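Aspartate aminotransferase (Thermotoga maritima, PDB 1O4S) catalyses the reversible transfer of an amino group from L-aspartate to 2-oxoglutarate, using pyridoxal 5'-phosphate to yield oxaloacetate and L-glutamate. Local coordinates at residues R17-P22 against I139-L144; D217-Y221 against V299-K303; F244-M250 against A287-V293. All blocks are in the same frame, centred on the assembly; numbering follows the deposited sequence.

Contact 1 of 3, residues R17-P22 against I139-L144; sequences RISEIP and IPQIIL
Arg17 and Ile21 both lie against Leu144, laying an N-terminal segment over helix 138-144 of the large domain in this class-I (fold-type I) aminotransferase, at the dimer interface. Arg17 points its CB at the helix, and its aliphatic part then does the packing: CG rests 3.7 Å from Leu144 CD2, and CD 4.2 Å from the same methyl, the two chains crossing at about a right angle. Bends at chi2 and chi3 carry the guanidinium past Leu144 O, which NE nears at 4.0 Å and NH2 at 3.7 Å, obliquely to the group's plane. Its tip crosses to the second subunit, where NH2 bonds to Ala145 O and NH1, weakly, to Met119 O. Arginine suits a place that needs a greasy stem and a polar end.

Leu144 CD2 also receives Ile21 CD1 at 3.8 Å. With CG1 anti to the carbonyl carbon (chi1 -68°), Ile143 is left with CG2 anti to the backbone N, meeting both Arg17 O and Glu20 CB at 3.9 Å. Pro140, which has no N-H to offer, fits the first turn of the helix and presents its ring to Ile21 CG2. At the far end, Pro22 CG touches Ile139 CG2 at 4.0 Å.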
loop_
_atom_site.group_PDB
_atom_site.type_symbol
_atom_site.label_atom_id
_atom_site.label_comp_id
_atom_site.label_asym_id
_atom_site.label_seq_id
_atom_site.Cartn_x
_atom_site.Cartn_y
_atom_site.Cartn_z
ATOM N N ARG B 17 10.765 -1.138 -16.045
ATOM C CA ARG B 17 10.478 -2.233 -15.105
ATOM C C ARG B 17 9.038 -2.771 -15.231
ATOM O O ARG B 17 8.795 -3.911 -14.887
ATOM C CB ARG B 17 10.765 -1.805 -13.653
ATOM C CG ARG B 17 9.545 -1.287 -12.860
ATOM C CD ARG B 17 9.683 0.076 -12.195
ATOM N NE ARG B 17 10.611 0.105 -11.078
ATOM C CZ ARG B 17 11.065 1.216 -10.468
ATOM N NH1 ARG B 17 10.692 2.436 -10.840
ATOM N NH2 ARG B 17 11.896 1.086 -9.430
ATOM N N ILE B 18 8.092 -1.946 -15.693
ATOM C CA ILE B 18 6.686 -2.347 -15.846
ATOM C C ILE B 18 6.569 -3.415 -16.942
ATOM O O ILE B 18 5.740 -4.317 -16.838
ATOM C CB ILE B 18 5.792 -1.131 -16.250
ATOM C CG1 ILE B 18 5.772 -0.021 -15.199
ATOM C CG2 ILE B 18 4.350 -1.593 -16.566
ATOM C CD1 ILE B 18 5.037 -0.350 -13.997
ATOM N N SER B 19 7.349 -3.230 -18.017
ATOM C CA SER B 19 7.494 -4.202 -19.099
ATOM C C SER B 19 8.074 -5.488 -18.604
ATOM O O SER B 19 7.623 -6.568 -18.989
ATOM C CB SER B 19 8.467 -3.696 -20.165
ATOM O OG SER B 19 7.764 -2.975 -21.124
ATOM N N GLU B 20 9.102 -5.362 -17.767
ATOM C CA GLU B 20 9.805 -6.519 -17.200
ATOM C C GLU B 20 8.908 -7.415 -16.353
ATOM O O GLU B 20 9.301 -8.536 -16.060
ATOM C CB GLU B 20 11.046 -6.071 -16.391
ATOM C CG GLU B 20 12.196 -5.583 -17.279
ATOM C CD GLU B 20 13.224 -4.692 -16.574
ATOM O OE1 GLU B 20 14.031 -4.070 -17.313
ATOM O OE2 GLU B 20 13.255 -4.603 -15.317
ATOM N N ILE B 21 7.722 -6.934 -15.964
ATOM C CA ILE B 21 6.789 -7.741 -15.181
ATOM C C ILE B 21 6.125 -8.753 -16.098
ATOM O O ILE B 21 5.603 -8.373 -17.135
ATOM C CB ILE B 21 5.701 -6.876 -14.510
ATOM C CG1 ILE B 21 6.289 -6.110 -13.330
ATOM C CG2 ILE B 21 4.554 -7.758 -13.995
ATOM C CD1 ILE B 21 5.377 -5.034 -12.814
ATOM N N PRO B 22 6.102 -10.030 -15.714
ATOM C CA PRO B 22 5.462 -11.046 -16.568
ATOM C C PRO B 22 3.973 -10.731 -16.865
ATOM O O PRO B 22 3.259 -10.171 -16.020
ATOM C CB PRO B 22 5.635 -12.367 -15.780
ATOM C CG PRO B 22 6.099 -11.984 -14.411
ATOM C CD PRO B 22 6.670 -10.611 -14.479
ATOM N N ILE B 139 7.385 -12.720 -8.232
ATOM C CA ILE B 139 8.338 -12.324 -9.231
ATOM C C ILE B 139 8.110 -10.850 -9.611
ATOM O O ILE B 139 9.055 -10.083 -9.624
ATOM C CB ILE B 139 8.297 -13.321 -10.441
ATOM C CG1 ILE B 139 8.972 -14.634 -9.994
ATOM C CG2 ILE B 139 8.983 -12.725 -11.682
ATOM C CD1 ILE B 139 8.898 -15.795 -10.990
ATOM N N PRO B 140 6.879 -10.455 -9.919
ATOM C CA PRO B 140 6.582 -9.034 -10.083
ATOM C C PRO B 140 7.181 -8.179 -8.965
ATOM O O PRO B 140 7.811 -7.186 -9.290
ATOM C CB PRO B 140 5.063 -9.017 -10.085
ATOM C CG PRO B 140 4.742 -10.303 -10.843
ATOM C CD PRO B 140 5.695 -11.285 -10.226
ATOM N N GLN B 141 7.060 -8.604 -7.709
ATOM C CA GLN B 141 7.536 -7.811 -6.563
ATOM C C GLN B 141 9.046 -7.709 -6.546
ATOM O O GLN B 141 9.620 -6.621 -6.343
ATOM C CB GLN B 141 7.040 -8.398 -5.248
ATOM C CG GLN B 141 5.549 -8.288 -5.026
ATOM C CD GLN B 141 5.103 -8.893 -3.712
ATOM O OE1 GLN B 141 5.790 -9.754 -3.173
ATOM N NE2 GLN B 141 3.963 -8.450 -3.197
ATOM N N ILE B 142 9.697 -8.831 -6.804
ATOM C CA ILE B 142 11.159 -8.853 -6.813
ATOM C C ILE B 142 11.665 -7.985 -7.948
ATOM O O ILE B 142 12.606 -7.223 -7.740
ATOM C CB ILE B 142 11.702 -10.304 -6.922
ATOM C CG1 ILE B 142 11.325 -11.083 -5.660
ATOM C CG2 ILE B 142 13.205 -10.298 -7.179
ATOM C CD1 ILE B 142 11.185 -12.581 -5.905
ATOM N N ILE B 143 11.031 -8.096 -9.127
ATOM C CA ILE B 143 11.331 -7.217 -10.256
ATOM C C ILE B 143 11.182 -5.732 -9.890
ATOM O O ILE B 143 12.077 -4.953 -10.137
ATOM C CB ILE B 143 10.425 -7.502 -11.511
ATOM C CG1 ILE B 143 10.712 -8.866 -12.169
ATOM C CG2 ILE B 143 10.611 -6.404 -12.540
ATOM C CD1 ILE B 143 12.089 -9.313 -12.026
ATOM N N LEU B 144 10.042 -5.363 -9.300
ATOM C CA LEU B 144 9.795 -3.979 -8.909
ATOM C C LEU B 144 10.821 -3.459 -7.918
ATOM O O LEU B 144 11.194 -2.285 -7.959
ATOM C CB LEU B 144 8.402 -3.832 -8.321
ATOM C CG LEU B 144 7.259 -3.944 -9.301
ATOM C CD1 LEU B 144 5.996 -3.834 -8.464
ATOM C CD2 LEU B 144 7.332 -2.891 -10.386
#

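Contact 2 of 3, residues D217-Y221 against V299-K303; sequences DSLVY and VQTFK
Tyr221 and Lys303 slide past each other in opposite directions, the phenol ring fitting obliquely against the helix backbone: CD1 lies 3.5 Å from Lys303 CA, while Val299 O sits at the ring edge, near its plane. The flat ring suits so close an approach, while the extended lysine (CG anti to N, chi1 -175°) lends its CB and CG as a wall. At the ring's tip, OH comes 3.4 Å from Phe302 CB and hydrogen-bonds to Ala326 O. Replacing Tyr221 by alanine is likely to open a gap beside Lys303 and Phe302 and leave Ala326 O without its hydroxyl partner.

Val299 is the bump on the helix side. Leu219 centres an inverse gamma turn, closed by a weak bond from Val220 N to Ser218 O, and the valine's two methyls press into that turn at Ser218 O, CG2 standing 3.3 Å from this oxygen. Leu219 fills the hollow beside Phe302, its CD2 being 3.8 Å from Phe302 CD2, obliquely to the ring.

The loop following strand 209-213 is thus wedged between helix 296-315 and the chain leading into strand 328-332, to which Leu219 and Tyr221 are tied by backbone hydrogen bonds with Ala326 and Glu324.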
loop_
_atom_site.group_PDB
_atom_site.type_symbol
_atom_site.label_atom_id
_atom_site.label_comp_id
_atom_site.label_asym_id
_atom_site.label_seq_id
_atom_site.Cartn_x
_atom_site.Cartn_y
_atom_site.Cartn_z
ATOM N N ASP B 217 -0.922 -21.196 7.013
ATOM C CA ASP B 217 -0.496 -22.105 8.083
ATOM C C ASP B 217 -1.610 -22.678 8.988
ATOM O O ASP B 217 -1.385 -23.693 9.672
ATOM C CB ASP B 217 0.612 -21.492 8.950
ATOM C CG ASP B 217 0.126 -20.357 9.862
ATOM O OD1 ASP B 217 0.860 -20.022 10.826
ATOM O OD2 ASP B 217 -0.907 -19.694 9.676
ATOM N N SER B 218 -2.771 -22.011 9.016
ATOM C CA SER B 218 -3.939 -22.452 9.773
ATOM C C SER B 218 -4.711 -23.462 8.991
ATOM O O SER B 218 -5.423 -24.268 9.560
ATOM C CB SER B 218 -4.904 -21.256 10.013
ATOM O OG SER B 218 -4.633 -20.742 11.285
ATOM N N LEU B 219 -4.661 -23.337 7.672
ATOM C CA LEU B 219 -5.424 -24.222 6.808
ATOM C C LEU B 219 -4.586 -25.453 6.485
ATOM O O LEU B 219 -4.125 -25.638 5.359
ATOM C CB LEU B 219 -5.878 -23.481 5.550
ATOM C CG LEU B 219 -7.001 -22.476 5.789
ATOM C CD1 LEU B 219 -7.030 -21.379 4.780
ATOM C CD2 LEU B 219 -8.317 -23.222 5.777
ATOM N N VAL B 220 -4.374 -26.274 7.509
ATOM C CA VAL B 220 -3.587 -27.499 7.389
ATOM C C VAL B 220 -4.462 -28.712 7.756
ATOM O O VAL B 220 -5.337 -28.623 8.628
ATOM C CB VAL B 220 -2.292 -27.444 8.242
ATOM C CG1 VAL B 220 -1.295 -26.448 7.620
ATOM C CG2 VAL B 220 -2.586 -27.090 9.713
ATOM N N TYR B 221 -4.242 -29.814 7.043
ATOM C CA TYR B 221 -5.080 -31.017 7.117
ATOM C C TYR B 221 -4.267 -32.177 7.639
ATOM O O TYR B 221 -4.621 -33.326 7.459
ATOM C CB TYR B 221 -5.659 -31.344 5.741
ATOM C CG TYR B 221 -6.196 -30.099 5.105
ATOM C CD1 TYR B 221 -7.148 -29.328 5.773
ATOM C CD2 TYR B 221 -5.736 -29.661 3.863
ATOM C CE1 TYR B 221 -7.639 -28.151 5.216
ATOM C CE2 TYR B 221 -6.229 -28.475 3.296
ATOM C CZ TYR B 221 -7.176 -27.716 3.988
ATOM O OH TYR B 221 -7.667 -26.532 3.462
ATOM N N VAL B 299 -11.653 -24.279 9.081
ATOM C CA VAL B 299 -10.565 -25.188 8.723
ATOM C C VAL B 299 -11.141 -26.601 8.530
ATOM O O VAL B 299 -10.742 -27.325 7.603
ATOM C CB VAL B 299 -9.460 -25.198 9.817
ATOM C CG1 VAL B 299 -8.473 -26.351 9.580
ATOM C CG2 VAL B 299 -8.719 -23.848 9.881
ATOM N N GLN B 300 -12.096 -26.994 9.372
ATOM C CA GLN B 300 -12.662 -28.349 9.270
ATOM C C GLN B 300 -13.530 -28.476 8.033
ATOM O O GLN B 300 -13.566 -29.535 7.394
ATOM C CB GLN B 300 -13.477 -28.731 10.513
ATOM C CG GLN B 300 -14.230 -30.090 10.432
ATOM C CD GLN B 300 -13.315 -31.360 10.313
ATOM O OE1 GLN B 300 -13.789 -32.426 9.867
ATOM N NE2 GLN B 300 -12.031 -31.246 10.717
ATOM N N THR B 301 -14.253 -27.405 7.719
ATOM C CA THR B 301 -15.010 -27.344 6.482
ATOM C C THR B 301 -14.084 -27.527 5.253
ATOM O O THR B 301 -14.404 -28.282 4.349
ATOM C CB THR B 301 -15.750 -26.006 6.368
ATOM O OG1 THR B 301 -16.693 -25.850 7.452
ATOM C CG2 THR B 301 -16.536 -25.990 5.074
ATOM N N PHE B 302 -12.943 -26.836 5.233
ATOM C CA PHE B 302 -11.974 -26.986 4.157
ATOM C C PHE B 302 -11.322 -28.378 4.127
ATOM O O PHE B 302 -11.086 -28.927 3.053
ATOM C CB PHE B 302 -10.893 -25.897 4.215
ATOM C CG PHE B 302 -11.262 -24.637 3.479
ATOM C CD1 PHE B 302 -11.154 -24.567 2.108
ATOM C CD2 PHE B 302 -11.740 -23.535 4.153
ATOM C CE1 PHE B 302 -11.504 -23.405 1.425
ATOM C CE2 PHE B 302 -12.065 -22.369 3.475
ATOM C CZ PHE B 302 -11.950 -22.314 2.106
ATOM N N LYS B 303 -11.060 -28.948 5.297
ATOM C CA LYS B 303 -10.495 -30.310 5.386
ATOM C C LYS B 303 -11.415 -31.322 4.714
ATOM O O LYS B 303 -10.964 -32.161 3.965
ATOM C CB LYS B 303 -10.263 -30.712 6.848
ATOM C CG LYS B 303 -9.569 -32.069 7.074
ATOM C CD LYS B 303 -9.148 -32.207 8.544
ATOM C CE LYS B 303 -8.374 -33.487 8.784
ATOM N NZ LYS B 303 -8.216 -33.864 10.234
#

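Contact 3 of 3, residues F244-M250 against A287-V293; sequences FSKSHSM and ALKALEV. With PLP (pyridoxal-5'-phosphate), chain M.
Ser245 OG, on the loop whose Phe244 and His248 pack against helix 281-290, donates a 2.7 Å hydrogen bond to PLP O1P. A small hydroxyl suits this spot, since it reaches the phosphate without crowding it. The next residue, Lys246, is joined to the cofactor through a 1.4 Å bond from NZ to PLP C4A, consistent with the lysine-PLP linkage (internal aldimine) of this family. Both side chains leave the loop on the cofactor's side, whereas Phe244, His248 and Met250 turn toward the helix.

His248 is held at both nitrogens. ND1 shares a 2.9 Å hydrogen bond with Ser247 OG, in which either may be the donor, and NE2 gives a weak bond of 3.4 Å to Val293 O at the ring edge, bent only modestly (157°). Ala290 O lies closer to NE2, but at too poor an angle to bond. With its rotation so limited, the imidazole offers a face to Ala290 CB, a CH-pi contact 4.3 Å from the centroid and just 4° off the normal.

With CG anti to the carbonyl carbon (chi1 -64°), the Phe244 ring is laid against Ala287, Ala290 and Leu291. Ala287 CB stands over one face, 3.9 Å from the centroid; Ala290 CB approaches CD2 obliquely at 3.6 Å; Leu291 CD2 meets the edge at CZ. Met250 SD lies 3.9 Å from Ala290 CB. Alanine suits both places: the methyl of Ala287 lets the Phe244 ring settle close, and that of Ala290 both rings and the sulfur.

Tyr216 and Arg254 of the same chain, and Tyr74 of the second subunit, also hydrogen-bond the cofactor. Here helix 281-290 and the turn after it pack on the other side of a loop typical of fold-type I aminotransferases, bearing the PLP lysine and a phosphate-binding serine.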
loop_
_atom_site.group_PDB
_atom_site.type_symbol
_atom_site.label_atom_id
_atom_site.label_comp_id
_atom_site.label_asym_id
_atom_site.label_seq_id
_atom_site.Cartn_x
_atom_site.Cartn_y
_atom_site.Cartn_z
ATOM N N PHE B 244 -4.167 -12.115 8.104
ATOM C CA PHE B 244 -5.514 -12.528 8.505
ATOM C C PHE B 244 -6.370 -12.958 7.349
ATOM O O PHE B 244 -7.493 -13.449 7.533
ATOM C CB PHE B 244 -6.183 -11.376 9.273
ATOM C CG PHE B 244 -5.493 -11.068 10.537
ATOM C CD1 PHE B 244 -4.356 -10.255 10.529
ATOM C CD2 PHE B 244 -5.898 -11.668 11.730
ATOM C CE1 PHE B 244 -3.671 -9.985 11.697
ATOM C CE2 PHE B 244 -5.210 -11.419 12.917
ATOM C CZ PHE B 244 -4.093 -10.580 12.903
ATOM N N SER B 245 -5.841 -12.779 6.151
ATOM C CA SER B 245 -6.634 -12.940 4.940
ATOM C C SER B 245 -7.201 -14.347 4.825
ATOM O O SER B 245 -8.370 -14.519 4.568
ATOM C CB SER B 245 -5.791 -12.639 3.711
ATOM O OG SER B 245 -5.719 -11.249 3.461
ATOM N N LYS B 246 -6.353 -15.346 4.992
ATOM C CA LYS B 246 -6.768 -16.726 4.763
ATOM C C LYS B 246 -7.281 -17.358 6.024
ATOM O O LYS B 246 -8.333 -17.986 6.020
ATOM C CB LYS B 246 -5.608 -17.547 4.115
ATOM C CG LYS B 246 -4.948 -16.853 2.849
ATOM C CD LYS B 246 -5.963 -16.498 1.773
ATOM C CE LYS B 246 -5.424 -15.637 0.586
ATOM N NZ LYS B 246 -3.977 -15.729 0.441
ATOM N N SER B 247 -6.551 -17.167 7.123
ATOM C CA SER B 247 -6.895 -17.766 8.392
ATOM C C SER B 247 -8.259 -17.328 8.903
ATOM O O SER B 247 -8.908 -18.104 9.581
ATOM C CB SER B 247 -5.802 -17.478 9.444
ATOM O OG SER B 247 -5.733 -16.088 9.736
ATOM N N HIS B 248 -8.694 -16.100 8.583
ATOM C CA HIS B 248 -9.950 -15.558 9.108
ATOM C C HIS B 248 -10.871 -15.058 8.035
ATOM O O HIS B 248 -11.840 -14.349 8.322
ATOM C CB HIS B 248 -9.661 -14.412 10.058
ATOM C CG HIS B 248 -9.029 -14.854 11.330
ATOM N ND1 HIS B 248 -7.663 -14.892 11.506
ATOM C CD2 HIS B 248 -9.570 -15.327 12.473
ATOM C CE1 HIS B 248 -7.389 -15.317 12.727
ATOM N NE2 HIS B 248 -8.529 -15.598 13.330
ATOM N N SER B 249 -10.562 -15.408 6.800
ATOM C CA SER B 249 -11.357 -14.991 5.676
ATOM C C SER B 249 -11.587 -13.473 5.695
ATOM O O SER B 249 -12.733 -12.999 5.633
ATOM C CB SER B 249 -12.680 -15.735 5.647
ATOM O OG SER B 249 -13.195 -15.764 4.344
ATOM N N MET B 250 -10.490 -12.740 5.856
ATOM C CA MET B 250 -10.522 -11.289 5.945
ATOM C C MET B 250 -9.762 -10.647 4.801
ATOM O O MET B 250 -9.159 -9.624 4.972
ATOM C CB MET B 250 -9.955 -10.844 7.296
ATOM C CG MET B 250 -10.912 -11.121 8.434
ATOM S SD MET B 250 -10.192 -10.752 10.048
ATOM C CE MET B 250 -9.804 -8.992 9.916
ATOM N N ALA B 287 -8.373 -6.634 13.152
ATOM C CA ALA B 287 -7.331 -7.637 13.292
ATOM C C ALA B 287 -6.975 -7.939 14.753
ATOM O O ALA B 287 -6.752 -9.072 15.139
ATOM C CB ALA B 287 -6.081 -7.213 12.478
ATOM N N LEU B 288 -6.984 -6.919 15.583
ATOM C CA LEU B 288 -6.686 -7.092 16.988
ATOM C C LEU B 288 -7.735 -8.044 17.602
ATOM O O LEU B 288 -7.383 -8.971 18.323
ATOM C CB LEU B 288 -6.610 -5.717 17.669
ATOM C CG LEU B 288 -6.364 -5.625 19.167
ATOM C CD1 LEU B 288 -5.011 -6.238 19.545
ATOM C CD2 LEU B 288 -6.423 -4.165 19.570
ATOM N N LYS B 289 -9.005 -7.874 17.251
ATOM C CA LYS B 289 -10.054 -8.784 17.697
ATOM C C LYS B 289 -9.913 -10.159 17.049
ATOM O O LYS B 289 -10.198 -11.190 17.660
ATOM C CB LYS B 289 -11.431 -8.181 17.374
ATOM C CG LYS B 289 -12.668 -9.065 17.696
ATOM C CD LYS B 289 -12.797 -9.463 19.187
ATOM C CE LYS B 289 -13.018 -8.271 20.131
ATOM N NZ LYS B 289 -13.314 -8.657 21.580
ATOM N N ALA B 290 -9.502 -10.178 15.792
ATOM C CA ALA B 290 -9.330 -11.423 15.054
ATOM C C ALA B 290 -8.353 -12.361 15.739
ATOM O O ALA B 290 -8.535 -13.557 15.641
ATOM C CB ALA B 290 -8.891 -11.181 13.679
ATOM N N LEU B 291 -7.340 -11.816 16.414
ATOM C CA LEU B 291 -6.408 -12.600 17.213
ATOM C C LEU B 291 -7.100 -13.485 18.254
ATOM O O LEU B 291 -6.625 -14.576 18.561
ATOM C CB LEU B 291 -5.415 -11.682 17.911
ATOM C CG LEU B 291 -4.358 -11.052 17.011
ATOM C CD1 LEU B 291 -3.657 -9.954 17.769
ATOM C CD2 LEU B 291 -3.357 -12.101 16.536
ATOM N N GLU B 292 -8.242 -13.029 18.769
ATOM C CA GLU B 292 -9.009 -13.784 19.744
ATOM C C GLU B 292 -9.990 -14.814 19.148
ATOM O O GLU B 292 -10.624 -15.562 19.895
ATOM C CB GLU B 292 -9.821 -12.824 20.609
ATOM C CG GLU B 292 -9.007 -11.783 21.333
ATOM C CD GLU B 292 -9.882 -10.689 21.954
ATOM O OE1 GLU B 292 -10.995 -10.986 22.418
ATOM O OE2 GLU B 292 -9.448 -9.512 21.966
ATOM N N VAL B 293 -10.126 -14.848 17.832
ATOM C CA VAL B 293 -11.196 -15.576 17.184
ATOM C C VAL B 293 -10.717 -16.962 16.708
ATOM O O VAL B 293 -9.674 -17.115 16.094
ATOM C CB VAL B 293 -11.819 -14.725 16.043
ATOM C CG1 VAL B 293 -12.757 -15.544 15.196
ATOM C CG2 VAL B 293 -12.549 -13.447 16.632
HETATM N N1 PLP M . 0.909 -15.524 -0.438
HETATM C C2 PLP M . 0.123 -16.445 -1.104
HETATM C C2A PLP M . 0.861 -17.578 -1.755
HETATM C C3 PLP M . -1.270 -16.289 -1.185
HETATM O O3 PLP M . -1.950 -17.122 -1.772
HETATM C C4 PLP M . -1.894 -15.214 -0.533
HETATM C C4A PLP M . -3.430 -15.057 -0.598
HETATM C C5 PLP M . -1.047 -14.311 0.156
HETATM C C6 PLP M . 0.335 -14.483 0.181
HETATM C C5A PLP M . -1.495 -13.087 0.925
HETATM O O4P PLP M . -2.488 -12.179 0.479
HETATM P P PLP M . -2.981 -10.950 1.379
HETATM O O1P PLP M . -4.429 -10.940 1.056
HETATM O O2P PLP M . -2.661 -11.197 2.795
HETATM O O3P PLP M . -2.234 -9.854 0.726
#

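How the contacts relate
Contacts 2 and 3 are neighbours, their centres 14 Å apart. They touch where Leu219 CD1 meets Lys246 O at 3.8 Å and Ser218 CB packs on Ser247 CB, so the loop of 217-221 packs directly against the chain that carries the cofactor lysine. Helices 281-290 and 296-315, which supply their second segments, are consecutive, and in sequence contact 3 falls between the two halves of contact 2. Contact 1 lies across the chain's centre, about 30 Å from contact 3 and 32 Å from contact 2, centre to centre. Contact 3 holds PLP directly; the side chain of Leu219 is about 9 Å from PLP. The side chain of Pro140 is about 12 Å from PLP. Contacts 1 and 3 both reach the second subunit.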